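Local coordinates for protein putative beta-glucosidase (Bifidobacterium adolescentis, PDB 5WAB) that hydrolyses beta-glucosidic bonds as a family 3 glycoside hydrolase, and may also release terminal alpha-L-arabinopyranosyl groups from ginsenosides, at residues V317-V328 / I484-L494; A398-L408 / V437-L448. One frame throughout, in Å; residues are numbered along the deposited sequence.

From the N terminus, the chain lays down 317-328, whose strand 317-321 is an outermost strand of a six-stranded mixed sheet in the family 3 C-terminal region. It then builds strands 334-337 and 373-376 before reaching 398-408. Contact 2 closes the shorter loop, pairing 403-408 with 444-448 as adjacent parallel strands of the sheet after helix 428-438. After strand 465-468 and helix 476-484, contact 1 closes the longer loop, tying the edge strand and its following turn to the chain beyond that helix. Contact 2 is nested inside the loop closed by contact 1. Their centres lie about 15 Å apart, and they touch: Ile325 CD1 and Leu326 CD1 pack 3.7 Å from Val445 CG2 and CG1 respectively.

Contact 1 of 2, residues V317-V328 / I484-L494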
loop_
_atom_site.group_PDB
_atom_site.type_symbol
_atom_site.label_atom_id
_atom_site.label_comp_id
_atom_site.label_asym_id
_atom_site.label_seq_id
_atom_site.Cartn_x
_atom_site.Cartn_y
_atom_site.Cartn_z
ATOM N N VAL A 317 5.150 -7.579 11.940
ATOM C CA VAL A 317 3.948 -7.918 12.695
ATOM C C VAL A 317 4.225 -9.187 13.492
ATOM O O VAL A 317 4.636 -10.206 12.922
ATOM C CB VAL A 317 2.731 -8.106 11.778
ATOM C CG1 VAL A 317 1.488 -8.399 12.607
ATOM C CG2 VAL A 317 2.533 -6.891 10.897
ATOM N N LEU A 318 4.023 -9.120 14.810
ATOM C CA LEU A 318 4.124 -10.287 15.683
ATOM C C LEU A 318 2.797 -11.037 15.666
ATOM O O LEU A 318 1.788 -10.539 16.179
ATOM C CB LEU A 318 4.490 -9.863 17.104
ATOM C CG LEU A 318 4.735 -10.964 18.141
ATOM C CD1 LEU A 318 5.709 -11.998 17.620
ATOM C CD2 LEU A 318 5.243 -10.370 19.448
ATOM N N LEU A 319 2.793 -12.242 15.097
ATOM C CA LEU A 319 1.548 -12.992 14.977
ATOM C C LEU A 319 1.274 -13.864 16.193
ATOM O O LEU A 319 0.132 -13.927 16.656
ATOM C CB LEU A 319 1.575 -13.860 13.718
ATOM C CG LEU A 319 1.626 -13.098 12.397
ATOM C CD1 LEU A 319 1.673 -14.065 11.229
ATOM C CD2 LEU A 319 0.427 -12.166 12.295
ATOM N N LYS A 320 2.293 -14.538 16.719
ATOM C CA LYS A 320 2.119 -15.452 17.839
ATOM C C LYS A 320 3.360 -15.368 18.712
ATOM O O LYS A 320 4.455 -15.071 18.226
ATOM C CB LYS A 320 1.861 -16.891 17.377
ATOM C CG LYS A 320 3.048 -17.821 17.510
ATOM C CD LYS A 320 2.694 -19.257 17.133
ATOM C CE LYS A 320 1.797 -19.928 18.162
ATOM N NZ LYS A 320 1.533 -21.357 17.805
ATOM N N ASN A 321 3.176 -15.593 20.012
ATOM C CA ASN A 321 4.281 -15.485 20.956
ATOM C C ASN A 321 3.991 -16.307 22.207
ATOM O O ASN A 321 3.868 -15.755 23.305
ATOM C CB ASN A 321 4.526 -14.010 21.309
ATOM C CG ASN A 321 5.868 -13.772 21.986
ATOM O OD1 ASN A 321 6.736 -14.639 21.995
ATOM N ND2 ASN A 321 6.040 -12.582 22.552
ATOM N N ASP A 322 3.895 -17.627 22.048
ATOM C CA ASP A 322 3.574 -18.503 23.169
ATOM C C ASP A 322 4.644 -18.424 24.248
ATOM O O ASP A 322 5.841 -18.356 23.954
ATOM C CB ASP A 322 3.434 -19.953 22.695
ATOM C CG ASP A 322 2.134 -20.209 21.949
ATOM O OD1 ASP A 322 1.399 -19.238 21.677
ATOM O OD2 ASP A 322 1.847 -21.388 21.641
ATOM N N ASP A 323 4.200 -18.413 25.506
ATOM C CA ASP A 323 5.083 -18.442 26.670
ATOM C C ASP A 323 6.070 -17.285 26.681
ATOM O O ASP A 323 7.097 -17.356 27.365
ATOM C CB ASP A 323 5.838 -19.771 26.763
ATOM C CG ASP A 323 4.911 -20.962 26.841
ATOM O OD1 ASP A 323 3.862 -20.865 27.519
ATOM O OD2 ASP A 323 5.232 -21.993 26.216
ATOM N N ASP A 324 5.778 -16.232 25.915
ATOM C CA ASP A 324 6.648 -15.065 25.792
ATOM C C ASP A 324 8.074 -15.483 25.434
ATOM O O ASP A 324 9.053 -15.040 26.042
ATOM C CB ASP A 324 6.622 -14.220 27.068
ATOM C CG ASP A 324 5.310 -13.483 27.256
ATOM O OD1 ASP A 324 5.016 -12.579 26.446
ATOM O OD2 ASP A 324 4.573 -13.802 28.213
ATOM N N ILE A 325 8.181 -16.350 24.423
ATOM C CA ILE A 325 9.495 -16.759 23.935
ATOM C C ILE A 325 10.238 -15.566 23.349
ATOM O O ILE A 325 11.474 -15.520 23.369
ATOM C CB ILE A 325 9.345 -17.906 22.913
ATOM C CG1 ILE A 325 10.708 -18.389 22.415
ATOM C CG2 ILE A 325 8.468 -17.478 21.745
ATOM C CD1 ILE A 325 10.640 -19.667 21.601
ATOM N N LEU A 326 9.509 -14.585 22.827
ATOM C CA LEU A 326 10.096 -13.304 22.461
ATOM C C LEU A 326 9.735 -12.257 23.509
ATOM O O LEU A 326 8.578 -12.199 23.954
ATOM C CB LEU A 326 9.605 -12.843 21.089
ATOM C CG LEU A 326 10.129 -13.624 19.883
ATOM C CD1 LEU A 326 9.287 -13.315 18.659
ATOM C CD2 LEU A 326 11.593 -13.318 19.611
ATOM N N PRO A 327 10.683 -11.402 23.924
ATOM C CA PRO A 327 12.079 -11.326 23.478
ATOM C C PRO A 327 13.007 -12.408 24.026
ATOM O O PRO A 327 12.732 -13.021 25.061
ATOM C CB PRO A 327 12.541 -9.957 23.997
ATOM C CG PRO A 327 11.340 -9.307 24.609
ATOM C CD PRO A 327 10.392 -10.388 24.949
ATOM N N VAL A 328 14.112 -12.609 23.317
ATOM C CA VAL A 328 15.159 -13.550 23.698
ATOM C C VAL A 328 16.123 -12.829 24.635
ATOM O O VAL A 328 16.409 -11.639 24.456
ATOM C CB VAL A 328 15.864 -14.105 22.445
ATOM C CG1 VAL A 328 17.033 -14.983 22.819
ATOM C CG2 VAL A 328 14.866 -14.874 21.599
ATOM N N ILE A 484 13.791 -8.796 18.094
ATOM C CA ILE A 484 13.894 -10.157 18.615
ATOM C C ILE A 484 14.541 -10.157 19.994
ATOM O O ILE A 484 14.169 -10.949 20.871
ATOM C CB ILE A 484 14.669 -11.038 17.617
ATOM C CG1 ILE A 484 13.843 -11.237 16.343
ATOM C CG2 ILE A 484 15.060 -12.369 18.242
ATOM C CD1 ILE A 484 14.590 -11.935 15.225
ATOM N N PHE A 485 15.494 -9.257 20.223
ATOM C CA PHE A 485 16.203 -9.200 21.491
ATOM C C PHE A 485 15.688 -8.099 22.400
ATOM O O PHE A 485 16.325 -7.791 23.412
ATOM C CB PHE A 485 17.703 -9.054 21.250
ATOM C CG PHE A 485 18.317 -10.269 20.632
ATOM C CD1 PHE A 485 18.705 -11.339 21.420
ATOM C CD2 PHE A 485 18.466 -10.364 19.264
ATOM C CE1 PHE A 485 19.255 -12.469 20.856
ATOM C CE2 PHE A 485 19.012 -11.492 18.692
ATOM C CZ PHE A 485 19.410 -12.546 19.489
ATOM N N GLY A 486 14.558 -7.490 22.054
ATOM C CA GLY A 486 13.844 -6.657 22.992
ATOM C C GLY A 486 14.354 -5.247 23.140
ATOM O O GLY A 486 13.931 -4.554 24.070
ATOM N N LYS A 487 15.269 -4.804 22.276
ATOM C CA LYS A 487 15.640 -3.394 22.291
ATOM C C LYS A 487 14.439 -2.514 21.976
ATOM O O LYS A 487 14.339 -1.396 22.492
ATOM C CB LYS A 487 16.776 -3.126 21.303
ATOM C CG LYS A 487 18.084 -3.846 21.640
ATOM C CD LYS A 487 18.526 -3.552 23.076
ATOM C CE LYS A 487 19.882 -4.169 23.401
ATOM N NZ LYS A 487 19.907 -5.643 23.179
ATOM N N VAL A 488 13.509 -3.015 21.157
ATOM C CA VAL A 488 12.272 -2.322 20.832
ATOM C C VAL A 488 11.172 -3.370 20.759
ATOM O O VAL A 488 11.421 -4.532 20.420
ATOM C CB VAL A 488 12.380 -1.565 19.489
ATOM C CG1 VAL A 488 12.946 -2.481 18.416
ATOM C CG2 VAL A 488 11.044 -0.956 19.073
ATOM N N SER A 489 9.948 -2.955 21.072
ATOM C CA SER A 489 8.842 -3.896 20.933
ATOM C C SER A 489 8.250 -3.809 19.528
ATOM O O SER A 489 8.129 -2.711 18.975
ATOM C CB SER A 489 7.748 -3.604 21.956
ATOM O OG SER A 489 6.563 -4.302 21.630
ATOM N N PRO A 490 7.868 -4.938 18.927
ATOM C CA PRO A 490 7.191 -4.884 17.622
ATOM C C PRO A 490 5.820 -4.255 17.772
ATOM O O PRO A 490 5.157 -4.432 18.794
ATOM C CB PRO A 490 7.100 -6.355 17.193
ATOM C CG PRO A 490 7.235 -7.125 18.456
ATOM C CD PRO A 490 7.984 -6.304 19.457
ATOM N N SER A 491 5.412 -3.496 16.749
ATOM C CA SER A 491 4.142 -2.788 16.806
ATOM C C SER A 491 3.334 -2.890 15.513
ATOM O O SER A 491 2.377 -2.123 15.335
ATOM C CB SER A 491 4.384 -1.315 17.152
ATOM O OG SER A 491 5.304 -0.700 16.257
ATOM N N GLY A 492 3.680 -3.808 14.614
ATOM C CA GLY A 492 3.020 -3.868 13.326
ATOM C C GLY A 492 1.643 -4.496 13.424
ATOM O O GLY A 492 1.417 -5.445 14.174
ATOM N N LYS A 493 0.720 -3.954 12.638
ATOM C CA LYS A 493 -0.618 -4.497 12.472
ATOM C C LYS A 493 -0.814 -4.895 11.015
ATOM O O LYS A 493 -0.346 -4.204 10.106
ATOM C CB LYS A 493 -1.690 -3.481 12.882
ATOM C CG LYS A 493 -1.563 -2.943 14.303
ATOM C CD LYS A 493 -1.795 -4.013 15.359
ATOM C CE LYS A 493 -1.831 -3.383 16.746
ATOM N NZ LYS A 493 -2.030 -4.373 17.844
ATOM N N LEU A 494 -1.523 -6.000 10.794
ATOM C CA LEU A 494 -1.712 -6.498 9.439
ATOM C C LEU A 494 -2.461 -5.476 8.592
ATOM O O LEU A 494 -3.546 -5.018 8.961
ATOM C CB LEU A 494 -2.479 -7.822 9.460
ATOM C CG LEU A 494 -1.722 -9.072 9.903
ATOM C CD1 LEU A 494 -2.630 -10.283 9.830
ATOM C CD2 LEU A 494 -0.483 -9.281 9.051
#
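Val317, Leu318 and Leu326 to Val328 pack on the irregular chain 484-494 in a buried, mainly apolar contact, which joins an outermost strand of the six-stranded mixed sheet and its following turn to the exit of helix 476-484. One hydrogen bond crosses it: Val328 N donates to Ile484 O at 3.0 Å, nearly straight at 170°. The same oxygen takes a CA-H...O approach from Pro327 CA at 3.4 Å, so the adjacent Pro327 and Val328 converge on it; the peptide bond between Leu326 and Pro327 is cis. Around this point Leu326 CD2 meets Ile484 CG2 at 3.8 Å, and Val328 CG1 runs alongside the Phe485 ring, 3.9 Å from CE1. Ile484 CG2 lies over one face of that ring, displaced toward its rim. Gly486, with a positive phi of 82°, brings its CA to 3.7 Å from Pro327 CB; a side chain there would collide with the proline.

At the other end Val317 sets its two methyls against the Gly492 carbonyl. CG1, set opposite the backbone N (chi1 -178°), comes to 3.3 Å from Gly492 O, and CG2 rests 3.6 Å from Gly492 C, where a beta carbon on the glycine would clash. Leu318 CD2 touches Pro490 CG at 3.9 Å. Between these two patches the Asn321 amide closes the turn on Leu326: ND2 donates to Leu326 O, and OD1 accepts from Leu326 N on a lone pair.

Strand 465-468 runs antiparallel beside 317-321, with Leu319 and Lys320 both facing Ile466 in a classic beta bulge. Tyr548 packs against Leu326, Pro327 and Pro490, while Lys493 turns toward strand 580-590, bridging to Glu582 and bonding to Gly545 O.

Contact 2 of 2, residues A398-L408 / V437-L448; sequences AKNADVVLMFL and VAAENKNIVVVL
Val437, on helix 428-438, meets Met406 tip to tip: the methionine chain bends at chi3 (-55°) and sets CE 3.7 Å from Val437 CG1. Glu440 follows, its CG lying 3.6 Å from CG of the extended Lys399, while their charged ends stay beyond salt-bridge range. Asn441 turns inward with CG opposite its backbone N (chi1 -164°), which delivers ND2 to two carbonyls. Its bond to Ala401 O is 3.1 Å, with ND2 well above the carbonyl plane; the one to Ala398 O is modelled too short to be trusted. OD1 accepts from Asn443 N, forming an Asx turn. Replacing Asn441 with a leucine would probably leave both carbonyls without this donor and free the turn before Ile444 to shift.

At Asn443 the parallel pairing begins, its O receiving Val404 N. Ile444 then packs beside Val404, CG1 to CG1 at 3.4 Å. Val445 both donates to Val404 O (2.9 Å) and accepts from Met406 N (2.8 Å), and Val447 repeats this with Met406 O and Leu408 N. Between them Val446 CG1 meets Leu408 CD1 at 3.7 Å. Val447 also lays its CB over a face of the Phe407 ring, 4.0 Å from the centroid in a CH-pi contact. Leu448 pairs with Leu408.

The strand segments 403-408 and 444-448, their N-to-C directions 27° apart, belong to a beta-alpha-beta unit. Their mutual bonds satisfy buried peptide groups while apolar side chains lie on both faces, Met406 with Ile444 and Phe407 with Val447, and the Asn441 amide supplies polar fastening at the loop end.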
loop_
_atom_site.group_PDB
_atom_site.type_symbol
_atom_site.label_atom_id
_atom_site.label_comp_id
_atom_site.label_asym_id
_atom_site.label_seq_id
_atom_site.Cartn_x
_atom_site.Cartn_y
_atom_site.Cartn_z
ATOM N N ALA A 398 20.429 -26.249 17.210
ATOM C CA ALA A 398 19.130 -26.089 17.872
ATOM C C ALA A 398 18.880 -27.229 18.850
ATOM O O ALA A 398 18.195 -27.043 19.860
ATOM C CB ALA A 398 17.980 -25.984 16.863
ATOM N N LYS A 399 19.422 -28.414 18.566
ATOM C CA LYS A 399 19.392 -29.458 19.576
ATOM C C LYS A 399 20.261 -29.035 20.747
ATOM O O LYS A 399 19.975 -29.380 21.898
ATOM C CB LYS A 399 19.871 -30.785 18.985
ATOM C CG LYS A 399 19.801 -31.964 19.936
ATOM C CD LYS A 399 20.202 -33.259 19.242
ATOM C CE LYS A 399 20.091 -34.447 20.185
ATOM N NZ LYS A 399 20.372 -35.733 19.489
ATOM N N ASN A 400 21.297 -28.253 20.457
ATOM C CA ASN A 400 22.160 -27.640 21.448
ATOM C C ASN A 400 21.889 -26.138 21.458
ATOM O O ASN A 400 22.696 -25.342 20.970
ATOM C CB ASN A 400 23.627 -27.934 21.108
ATOM C CG ASN A 400 23.863 -29.389 20.726
ATOM O OD1 ASN A 400 23.313 -30.308 21.339
ATOM N ND2 ASN A 400 24.671 -29.600 19.690
ATOM N N ALA A 401 20.736 -25.744 22.000
ATOM C CA ALA A 401 20.415 -24.320 21.994
ATOM C C ALA A 401 19.211 -24.029 22.878
ATOM O O ALA A 401 18.288 -24.843 22.995
ATOM C CB ALA A 401 20.135 -23.813 20.574
ATOM N N ASP A 402 19.227 -22.832 23.471
ATOM C CA ASP A 402 18.083 -22.368 24.246
ATOM C C ASP A 402 16.916 -22.034 23.327
ATOM O O ASP A 402 15.792 -22.510 23.530
ATOM C CB ASP A 402 18.469 -21.138 25.072
ATOM C CG ASP A 402 19.469 -21.454 26.166
ATOM O OD1 ASP A 402 19.474 -22.599 26.672
ATOM O OD2 ASP A 402 20.244 -20.544 26.526
ATOM N N VAL A 403 17.168 -21.221 22.304
ATOM C CA VAL A 403 16.143 -20.785 21.366
ATOM C C VAL A 403 16.697 -20.941 19.957
ATOM O O VAL A 403 17.882 -20.692 19.715
ATOM C CB VAL A 403 15.715 -19.322 21.619
ATOM C CG1 VAL A 403 14.538 -18.944 20.732
ATOM C CG2 VAL A 403 15.366 -19.103 23.083
ATOM N N VAL A 404 15.845 -21.371 19.030
ATOM C CA VAL A 404 16.207 -21.483 17.624
ATOM C C VAL A 404 15.417 -20.427 16.864
ATOM O O VAL A 404 14.181 -20.404 16.916
ATOM C CB VAL A 404 15.974 -22.898 17.068
ATOM C CG1 VAL A 404 14.628 -23.427 17.472
ATOM C CG2 VAL A 404 16.119 -22.905 15.552
ATOM N N LEU A 405 16.136 -19.535 16.190
ATOM C CA LEU A 405 15.548 -18.520 15.320
ATOM C C LEU A 405 15.609 -19.047 13.892
ATOM O O LEU A 405 16.669 -19.044 13.262
ATOM C CB LEU A 405 16.294 -17.199 15.468
ATOM C CG LEU A 405 16.302 -16.626 16.886
ATOM C CD1 LEU A 405 17.106 -15.335 16.959
ATOM C CD2 LEU A 405 14.878 -16.413 17.378
ATOM N N MET A 406 14.471 -19.514 13.385
ATOM C CA MET A 406 14.393 -20.098 12.054
ATOM C C MET A 406 13.796 -19.091 11.086
ATOM O O MET A 406 12.689 -18.590 11.308
ATOM C CB MET A 406 13.552 -21.368 12.053
ATOM C CG MET A 406 13.616 -22.100 10.735
ATOM S SD MET A 406 12.875 -23.717 10.877
ATOM C CE MET A 406 13.828 -24.353 12.250
ATOM N N PHE A 407 14.521 -18.816 10.005
ATOM C CA PHE A 407 14.126 -17.805 9.028
ATOM C C PHE A 407 13.590 -18.502 7.784
ATOM O O PHE A 407 14.343 -19.150 7.049
ATOM C CB PHE A 407 15.306 -16.892 8.704
ATOM C CG PHE A 407 15.660 -15.953 9.822
ATOM C CD1 PHE A 407 16.292 -16.421 10.966
ATOM C CD2 PHE A 407 15.367 -14.607 9.733
ATOM C CE1 PHE A 407 16.621 -15.567 11.997
ATOM C CE2 PHE A 407 15.696 -13.742 10.764
ATOM C CZ PHE A 407 16.321 -14.224 11.895
ATOM N N LEU A 408 12.289 -18.374 7.556
ATOM C CA LEU A 408 11.602 -19.015 6.448
ATOM C C LEU A 408 10.958 -17.957 5.555
ATOM O O LEU A 408 10.951 -16.761 5.866
ATOM C CB LEU A 408 10.555 -19.991 6.979
ATOM C CG LEU A 408 11.089 -20.926 8.064
ATOM C CD1 LEU A 408 9.967 -21.760 8.683
ATOM C CD2 LEU A 408 12.193 -21.811 7.496
ATOM N N VAL A 437 13.057 -29.967 12.941
ATOM C CA VAL A 437 13.668 -29.235 14.042
ATOM C C VAL A 437 12.766 -29.276 15.272
ATOM O O VAL A 437 13.244 -29.444 16.401
ATOM C CB VAL A 437 13.994 -27.793 13.606
ATOM C CG1 VAL A 437 14.374 -26.933 14.807
ATOM C CG2 VAL A 437 15.112 -27.793 12.571
ATOM N N ALA A 438 11.450 -29.162 15.074
ATOM C CA ALA A 438 10.519 -29.145 16.199
ATOM C C ALA A 438 10.530 -30.447 16.984
ATOM O O ALA A 438 10.165 -30.450 18.166
ATOM C CB ALA A 438 9.102 -28.848 15.711
ATOM N N ALA A 439 10.943 -31.551 16.358
ATOM C CA ALA A 439 11.011 -32.824 17.063
ATOM C C ALA A 439 12.117 -32.840 18.107
ATOM O O ALA A 439 12.049 -33.634 19.051
ATOM C CB ALA A 439 11.217 -33.971 16.074
ATOM N N GLU A 440 13.141 -31.995 17.952
ATOM C CA GLU A 440 14.240 -31.951 18.901
ATOM C C GLU A 440 14.283 -30.683 19.739
ATOM O O GLU A 440 14.985 -30.661 20.753
ATOM C CB GLU A 440 15.582 -32.105 18.172
ATOM C CG GLU A 440 16.528 -33.081 18.854
ATOM C CD GLU A 440 16.002 -34.504 18.835
ATOM O OE1 GLU A 440 15.629 -34.987 17.745
ATOM O OE2 GLU A 440 15.954 -35.138 19.912
ATOM N N ASN A 441 13.559 -29.636 19.348
ATOM C CA ASN A 441 13.553 -28.393 20.118
ATOM C C ASN A 441 12.262 -27.653 19.813
ATOM O O ASN A 441 12.045 -27.229 18.674
ATOM C CB ASN A 441 14.774 -27.534 19.774
ATOM C CG ASN A 441 15.022 -26.432 20.790
ATOM O OD1 ASN A 441 14.100 -25.956 21.447
ATOM N ND2 ASN A 441 16.278 -26.027 20.926
ATOM N N LYS A 442 11.421 -27.477 20.827
ATOM C CA LYS A 442 10.126 -26.842 20.649
ATOM C C LYS A 442 10.188 -25.326 20.774
ATOM O O LYS A 442 9.233 -24.648 20.379
ATOM C CB LYS A 442 9.122 -27.411 21.658
ATOM C CG LYS A 442 9.400 -28.866 22.037
ATOM C CD LYS A 442 8.144 -29.601 22.487
ATOM C CE LYS A 442 7.364 -30.140 21.293
ATOM N NZ LYS A 442 8.133 -31.173 20.541
ATOM N N ASN A 443 11.286 -24.781 21.297
ATOM C CA ASN A 443 11.432 -23.337 21.483
ATOM C C ASN A 443 11.910 -22.740 20.165
ATOM O O ASN A 443 13.084 -22.412 19.978
ATOM C CB ASN A 443 12.397 -23.033 22.619
ATOM C CG ASN A 443 11.833 -23.400 23.968
ATOM O OD1 ASN A 443 10.643 -23.215 24.223
ATOM N ND2 ASN A 443 12.678 -23.941 24.837
ATOM N N ILE A 444 10.968 -22.603 19.236
ATOM C CA ILE A 444 11.242 -22.136 17.883
ATOM C C ILE A 444 10.566 -20.788 17.678
ATOM O O ILE A 444 9.394 -20.615 18.029
ATOM C CB ILE A 444 10.755 -23.146 16.832
ATOM C CG1 ILE A 444 11.398 -24.513 17.064
ATOM C CG2 ILE A 444 11.065 -22.637 15.437
ATOM C CD1 ILE A 444 11.056 -25.540 16.023
ATOM N N VAL A 445 11.313 -19.830 17.139
ATOM C CA VAL A 445 10.754 -18.593 16.607
ATOM C C VAL A 445 10.980 -18.597 15.101
ATOM O O VAL A 445 12.123 -18.699 14.638
ATOM C CB VAL A 445 11.373 -17.346 17.256
ATOM C CG1 VAL A 445 10.683 -16.097 16.739
ATOM C CG2 VAL A 445 11.270 -17.415 18.768
ATOM N N VAL A 446 9.896 -18.500 14.341
ATOM C CA VAL A 446 9.949 -18.424 12.887
ATOM C C VAL A 446 9.818 -16.963 12.471
ATOM O O VAL A 446 8.870 -16.280 12.874
ATOM C CB VAL A 446 8.854 -19.291 12.247
ATOM C CG1 VAL A 446 8.707 -18.972 10.766
ATOM C CG2 VAL A 446 9.176 -20.761 12.446
ATOM N N VAL A 447 10.783 -16.474 11.693
ATOM C CA VAL A 447 10.733 -15.141 11.091
ATOM C C VAL A 447 10.468 -15.298 9.600
ATOM O O VAL A 447 11.224 -15.986 8.901
ATOM C CB VAL A 447 12.034 -14.357 11.335
ATOM C CG1 VAL A 447 11.940 -12.972 10.712
ATOM C CG2 VAL A 447 12.335 -14.272 12.826
ATOM N N LEU A 448 9.427 -14.629 9.105
ATOM C CA LEU A 448 8.959 -14.788 7.733
ATOM C C LEU A 448 9.477 -13.674 6.828
ATOM O O LEU A 448 9.436 -12.494 7.189
ATOM C CB LEU A 448 7.430 -14.802 7.687
ATOM C CG LEU A 448 6.701 -15.995 8.306
ATOM C CD1 LEU A 448 5.204 -15.734 8.355
ATOM C CD2 LEU A 448 6.992 -17.262 7.521
#